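Local atomic coordinates of fatty acid synthase 1, isoform A (Drosophila melanogaster, PDB entry 6FN6), a protein that probably catalyses, as a multifunctional enzyme, the synthesis of long-chain saturated fatty acids from acetyl-CoA and malonyl-CoA with NADPH, this piece being its dehydratase, enoylreductase and ketoreductase modifying region. Residues P917-H922 against L1053-C1058; L938-W943 against G1007-A1012. All coordinates share one frame; numbering follows the deposited sequence.

Interaction 1. Residues P917-H922 against L1053-C1058; sequences PRTYMH and LDYFIC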
loop_
_atom_site.group_PDB
_atom_site.type_symbol
_atom_site.label_atom_id
_atom_site.label_comp_id
_atom_site.label_asym_id
_atom_site.label_seq_id
_atom_site.Cartn_x
_atom_site.Cartn_y
_atom_site.Cartn_z
ATOM N N PRO A 917 -6.163 19.415 45.621
ATOM C CA PRO A 917 -5.034 20.317 45.861
ATOM C C PRO A 917 -3.700 19.655 45.548
ATOM O O PRO A 917 -3.568 18.437 45.668
ATOM C CB PRO A 917 -5.156 20.649 47.353
ATOM C CG PRO A 917 -5.904 19.506 47.940
ATOM C CD PRO A 917 -6.848 19.039 46.871
ATOM N N ARG A 918 -2.724 20.455 45.140
ATOM C CA ARG A 918 -1.408 19.938 44.804
ATOM C C ARG A 918 -0.346 21.003 45.013
ATOM O O ARG A 918 -0.497 22.142 44.572
ATOM C CB ARG A 918 -1.382 19.427 43.362
ATOM C CG ARG A 918 -0.010 18.979 42.893
ATOM C CD ARG A 918 -0.098 18.190 41.603
ATOM N NE ARG A 918 -0.790 16.921 41.807
ATOM C CZ ARG A 918 -0.901 15.967 40.890
ATOM N NH1 ARG A 918 -0.360 16.125 39.687
ATOM N NH2 ARG A 918 -1.553 14.848 41.176
ATOM N N THR A 919 0.720 20.626 45.710
ATOM C CA THR A 919 1.792 21.552 46.039
ATOM C C THR A 919 2.965 21.346 45.096
ATOM O O THR A 919 3.427 20.225 44.895
ATOM C CB THR A 919 2.263 21.381 47.504
ATOM O OG1 THR A 919 1.130 21.418 48.382
ATOM C CG2 THR A 919 3.237 22.477 47.897
ATOM N N TYR A 920 3.432 22.441 44.511
ATOM C CA TYR A 920 4.566 22.406 43.600
ATOM C C TYR A 920 5.778 23.074 44.239
ATOM O O TYR A 920 5.638 23.903 45.136
ATOM C CB TYR A 920 4.214 23.098 42.284
ATOM C CG TYR A 920 3.051 22.466 41.545
ATOM C CD1 TYR A 920 1.738 22.798 41.857
ATOM C CD2 TYR A 920 3.267 21.544 40.530
ATOM C CE1 TYR A 920 0.677 22.224 41.181
ATOM C CE2 TYR A 920 2.212 20.967 39.849
ATOM C CZ TYR A 920 0.921 21.309 40.176
ATOM O OH TYR A 920 -0.126 20.728 39.496
ATOM N N MET A 921 6.969 22.702 43.785
ATOM C CA MET A 921 8.186 23.336 44.273
ATOM C C MET A 921 8.380 24.711 43.636
ATOM O O MET A 921 7.804 25.019 42.592
ATOM C CB MET A 921 9.406 22.456 43.998
ATOM C CG MET A 921 9.421 21.150 44.776
ATOM S SD MET A 921 9.213 21.384 46.556
ATOM C CE MET A 921 7.571 20.707 46.782
ATOM N N HIS A 922 9.184 25.538 44.292
ATOM C CA HIS A 922 9.497 26.871 43.797
ATOM C C HIS A 922 10.665 26.805 42.809
ATOM O O HIS A 922 11.727 26.278 43.143
ATOM C CB HIS A 922 9.839 27.794 44.967
ATOM C CG HIS A 922 9.727 29.248 44.642
ATOM N ND1 HIS A 922 10.514 29.860 43.691
ATOM C CD2 HIS A 922 8.924 30.214 45.146
ATOM C CE1 HIS A 922 10.199 31.140 43.619
ATOM N NE2 HIS A 922 9.237 31.382 44.491
ATOM N N LEU A 1053 12.813 29.007 53.719
ATOM C CA LEU A 1053 12.621 27.567 53.838
ATOM C C LEU A 1053 11.160 27.227 54.100
ATOM O O LEU A 1053 10.547 27.757 55.026
ATOM C CB LEU A 1053 13.507 27.005 54.952
ATOM C CG LEU A 1053 13.368 25.515 55.264
ATOM C CD1 LEU A 1053 14.729 24.844 55.284
ATOM C CD2 LEU A 1053 12.661 25.318 56.590
ATOM N N ASP A 1054 10.601 26.359 53.260
ATOM C CA ASP A 1054 9.202 25.963 53.380
ATOM C C ASP A 1054 9.070 24.575 54.003
ATOM O O ASP A 1054 8.039 24.256 54.597
ATOM C CB ASP A 1054 8.509 25.984 52.013
ATOM C CG ASP A 1054 8.539 27.355 51.362
ATOM O OD1 ASP A 1054 7.949 28.297 51.928
ATOM O OD2 ASP A 1054 9.142 27.486 50.277
ATOM N N TYR A 1055 10.103 23.747 53.861
ATOM C CA TYR A 1055 10.046 22.375 54.358
ATOM C C TYR A 1055 11.328 21.939 55.055
ATOM O O TYR A 1055 12.434 22.265 54.628
ATOM C CB TYR A 1055 9.732 21.406 53.210
ATOM C CG TYR A 1055 8.548 21.840 52.386
ATOM C CD1 TYR A 1055 7.267 21.811 52.917
ATOM C CD2 TYR A 1055 8.710 22.298 51.088
ATOM C CE1 TYR A 1055 6.180 22.220 52.180
ATOM C CE2 TYR A 1055 7.626 22.709 50.338
ATOM C CZ TYR A 1055 6.362 22.667 50.892
ATOM O OH TYR A 1055 5.274 23.076 50.160
ATOM N N PHE A 1056 11.146 21.195 56.141
ATOM C CA PHE A 1056 12.235 20.562 56.866
ATOM C C PHE A 1056 11.753 19.169 57.229
ATOM O O PHE A 1056 11.064 18.983 58.234
ATOM C CB PHE A 1056 12.617 21.356 58.117
ATOM C CG PHE A 1056 13.889 20.887 58.774
ATOM C CD1 PHE A 1056 13.885 19.785 59.614
ATOM C CD2 PHE A 1056 15.082 21.559 58.570
ATOM C CE1 PHE A 1056 15.052 19.353 60.225
ATOM C CE2 PHE A 1056 16.250 21.132 59.181
ATOM C CZ PHE A 1056 16.231 20.027 60.009
ATOM N N ILE A 1057 12.100 18.196 56.394
ATOM C CA ILE A 1057 11.528 16.859 56.495
ATOM C C ILE A 1057 12.610 15.829 56.800
ATOM O O ILE A 1057 13.705 15.881 56.246
ATOM C CB ILE A 1057 10.759 16.500 55.203
ATOM C CG1 ILE A 1057 9.661 17.539 54.957
ATOM C CG2 ILE A 1057 10.173 15.092 55.295
ATOM C CD1 ILE A 1057 8.912 17.374 53.664
ATOM N N CYS A 1058 12.283 14.901 57.695
ATOM C CA CYS A 1058 13.175 13.809 58.067
ATOM C C CYS A 1058 12.518 12.463 57.765
ATOM O O CYS A 1058 11.483 12.136 58.344
ATOM C CB CYS A 1058 13.535 13.889 59.554
ATOM S SG CYS A 1058 14.305 15.444 60.086
#

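Interaction 2. Residues L938-W943 against G1007-A1012; sequences LELTNW and GIFNLA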
loop_
_atom_site.group_PDB
_atom_site.type_symbol
_atom_site.label_atom_id
_atom_site.label_comp_id
_atom_site.label_asym_id
_atom_site.label_seq_id
_atom_site.Cartn_x
_atom_site.Cartn_y
_atom_site.Cartn_z
ATOM N N LEU A 938 17.592 9.706 45.153
ATOM C CA LEU A 938 17.520 9.925 43.713
ATOM C C LEU A 938 16.079 10.061 43.233
ATOM O O LEU A 938 15.752 10.970 42.472
ATOM C CB LEU A 938 18.218 8.785 42.971
ATOM C CG LEU A 938 19.728 8.696 43.203
ATOM C CD1 LEU A 938 20.291 7.429 42.587
ATOM C CD2 LEU A 938 20.439 9.922 42.646
ATOM N N GLU A 939 15.213 9.165 43.687
ATOM C CA GLU A 939 13.827 9.177 43.247
ATOM C C GLU A 939 13.070 10.358 43.857
ATOM O O GLU A 939 12.129 10.877 43.259
ATOM C CB GLU A 939 13.149 7.855 43.601
ATOM C CG GLU A 939 13.807 6.637 42.953
ATOM C CD GLU A 939 13.991 6.789 41.449
ATOM O OE1 GLU A 939 15.107 6.520 40.951
ATOM O OE2 GLU A 939 13.018 7.170 40.762
ATOM N N LEU A 940 13.486 10.789 45.042
ATOM C CA LEU A 940 12.903 11.972 45.659
ATOM C C LEU A 940 13.274 13.211 44.848
ATOM O O LEU A 940 12.427 14.054 44.557
ATOM C CB LEU A 940 13.376 12.114 47.108
ATOM C CG LEU A 940 13.012 13.414 47.837
ATOM C CD1 LEU A 940 11.518 13.677 47.791
ATOM C CD2 LEU A 940 13.490 13.366 49.284
ATOM N N THR A 941 14.548 13.314 44.493
ATOM C CA THR A 941 15.037 14.419 43.679
ATOM C C THR A 941 14.262 14.518 42.368
ATOM O O THR A 941 13.825 15.597 41.973
ATOM C CB THR A 941 16.537 14.265 43.372
ATOM O OG1 THR A 941 17.274 14.209 44.597
ATOM C CG2 THR A 941 17.044 15.428 42.531
ATOM N N ASN A 942 14.113 13.384 41.691
ATOM C CA ASN A 942 13.395 13.332 40.424
ATOM C C ASN A 942 11.984 13.896 40.578
ATOM O O ASN A 942 11.533 14.710 39.773
ATOM C CB ASN A 942 13.333 11.897 39.905
ATOM C CG ASN A 942 12.915 11.822 38.452
ATOM O OD1 ASN A 942 13.445 12.540 37.604
ATOM N ND2 ASN A 942 11.950 10.959 38.159
ATOM N N TRP A 943 11.295 13.457 41.624
ATOM C CA TRP A 943 9.937 13.905 41.896
ATOM C C TRP A 943 9.886 15.419 42.086
ATOM O O TRP A 943 8.981 16.085 41.582
ATOM C CB TRP A 943 9.395 13.199 43.138
ATOM C CG TRP A 943 7.953 13.471 43.428
ATOM C CD1 TRP A 943 6.882 12.760 42.982
ATOM C CD2 TRP A 943 7.425 14.525 44.241
ATOM N NE1 TRP A 943 5.716 13.303 43.466
ATOM C CE2 TRP A 943 6.023 14.391 44.240
ATOM C CE3 TRP A 943 8.002 15.570 44.968
ATOM C CZ2 TRP A 943 5.189 15.260 44.937
ATOM C CZ3 TRP A 943 7.171 16.433 45.659
ATOM C CH2 TRP A 943 5.782 16.273 45.640
ATOM N N GLY A 1007 13.676 24.026 50.824
ATOM C CA GLY A 1007 13.432 22.792 51.545
ATOM C C GLY A 1007 14.697 22.027 51.889
ATOM O O GLY A 1007 15.678 22.054 51.145
ATOM N N ILE A 1008 14.659 21.343 53.031
ATOM C CA ILE A 1008 15.752 20.493 53.483
ATOM C C ILE A 1008 15.186 19.112 53.778
ATOM O O ILE A 1008 14.253 18.968 54.564
ATOM C CB ILE A 1008 16.459 21.098 54.719
ATOM C CG1 ILE A 1008 17.183 22.386 54.326
ATOM C CG2 ILE A 1008 17.439 20.094 55.348
ATOM C CD1 ILE A 1008 17.776 23.149 55.491
ATOM N N PHE A 1009 15.743 18.101 53.125
ATOM C CA PHE A 1009 15.291 16.727 53.304
ATOM C C PHE A 1009 16.407 15.872 53.892
ATOM O O PHE A 1009 17.488 15.763 53.317
ATOM C CB PHE A 1009 14.807 16.141 51.974
ATOM C CG PHE A 1009 13.766 16.979 51.289
ATOM C CD1 PHE A 1009 12.417 16.729 51.482
ATOM C CD2 PHE A 1009 14.135 18.017 50.452
ATOM C CE1 PHE A 1009 11.457 17.500 50.854
ATOM C CE2 PHE A 1009 13.179 18.793 49.824
ATOM C CZ PHE A 1009 11.839 18.534 50.025
ATOM N N ASN A 1010 16.140 15.290 55.056
ATOM C CA ASN A 1010 17.116 14.461 55.749
ATOM C C ASN A 1010 16.784 12.997 55.529
ATOM O O ASN A 1010 15.655 12.566 55.767
ATOM C CB ASN A 1010 17.139 14.785 57.242
ATOM C CG ASN A 1010 17.525 16.220 57.517
ATOM O OD1 ASN A 1010 16.674 17.110 57.543
ATOM N ND2 ASN A 1010 18.818 16.456 57.718
ATOM N N LEU A 1011 17.772 12.234 55.076
ATOM C CA LEU A 1011 17.550 10.842 54.713
ATOM C C LEU A 1011 18.399 9.887 55.544
ATOM O O LEU A 1011 19.604 9.758 55.331
ATOM C CB LEU A 1011 17.834 10.647 53.223
ATOM C CG LEU A 1011 17.161 11.685 52.317
ATOM C CD1 LEU A 1011 17.493 11.450 50.859
ATOM C CD2 LEU A 1011 15.653 11.692 52.513
ATOM N N ALA A 1012 17.755 9.229 56.502
ATOM C CA ALA A 1012 18.378 8.149 57.256
ATOM C C ALA A 1012 18.007 6.801 56.642
ATOM O O ALA A 1012 18.405 5.750 57.145
ATOM C CB ALA A 1012 17.951 8.201 58.715
#

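Interaction 1. Residues P917-H922 against L1053-C1058
Tyr1055 spans the gap between strand and loop almost alone: its side chain meets the loop 917-922 at two points, the hydroxyl against the methyl of Thr919 and the ring carbon CE2 against the end of Met921. The backbones stay well apart, the nearest CA pair, Met921 and Asp1054, being separated by 9.5 Å, and no hydrogen bond joins the two segments. At the ring's far end Thr919 CG2 comes to Tyr1055 OH, the two side chains meeting from opposite directions. In Thr919, CG2 lies anti to the backbone N and faces the tyrosine, while OG1 is hydrogen-bonded to Phe1154 O. Met921 approaches obliquely. Bends at chi2 (-53°) and chi3 (110°) fold its chain so that CE lies 4.1 Å from Tyr1055 CE2, and SD is 5.5 Å from the ring centroid, 65° off the normal, a Met-aromatic contact. Looser is the side of His922 and Asp1054, both partly exposed: His922 NE2 and Asp1054 OD2 stay 7.0 Å apart, and that carboxylate forms its salt bridge with Lys925. Only 124 Å² is buried in all. This is structural packing within the Rossmann-type ketoreductase part, setting the loop that leads to strand 926-930 against strand 1055-1060. Phe1154, ending helix 1144-1154, meets the Tyr1055 ring edge-to-face; strand 1055-1060 pairs with strand 1005-1011, and the loop is hydrogen-bonded to Arg947 just beyond helix 935-946.

Interaction 2. Residues L938-W943 against G1007-A1012
Leu940 projects from the helix onto the strand and makes the contact through one methyl, CD2, which settles between Phe1009 and Leu1011. That methyl lies 4.1 Å from Phe1009 CB and equally close to CG of the same residue, so it sits at the root of the aromatic side chain, approaching the ring obliquely. From the other residue, Leu1011 CD2 comes to 4.2 Å of Leu940 CD2, a methyl-to-methyl touch. With CG anti to its backbone N (chi1 172°), Leu940 reaches outward from the helix to the strand; Leu940 CA and Phe1009 CA, the nearest such pair, are 9.3 Å apart. All three residues are buried, the interface totals 114 Å², and every cross-segment contact is apolar.

Phe1009 and Leu1011 stand two apart on the strand and direct their CB atoms to the helix, whereas Asn1010 between them turns its CB away. This is helix-on-sheet packing in a Rossmann-type domain, the ketoreductase part of the region: helix 935-946 follows strand 926-930, and Gly932 and Gly934 of the turn and Gly937 in the first turn of the helix make a GxGxxG pattern, consistent with a dinucleotide-binding loop. The Leu1011 side chain touches residues of that pattern.

Further out, the backbone of Phe1009 is hydrogen-bonded to Ile928 and Val930 of the adjoining strand, while its side chain packs on Tyr927. Leu940 also rests on Leu929. Within the helix, Asn942 N to Leu938 O (3.0 Å) is an i to i-4 hydrogen bond that spans Leu940. Helix 963-974 packs on the helix too: Leu938 lies on Tyr964 and Gln965, and Asn942 OD1 accepts hydrogen bonds from Trp972 NE1 and from Arg975 NH2, just past that helix.

Overall arrangement
Interactions 1 and 2 have centres 11 Å apart and meet on neighbouring parallel strands, 1055-1060 and 1005-1011. Backbone pairing joins them directly: Ile1057 O lies 2.8 Å from Asn1010 N and Tyr1055 O lies 2.9 Å from Ile1008 N, both probable hydrogen bonds. Side chains meet as well, with Ile1057 CD1 3.8 Å from Phe1009 CE1. Along the chain the order is loop 917-922, helix segment 938-943, strand segment 1007-1012 and strand segment 1053-1058, so interaction 2 falls wholly within the span bracketed by interaction 1. The ketoreductase part thus has helix 935-946 packed on the sheet core, while the loop leading to strand 926-930 packs on strand 1055-1060, two places along the sheet.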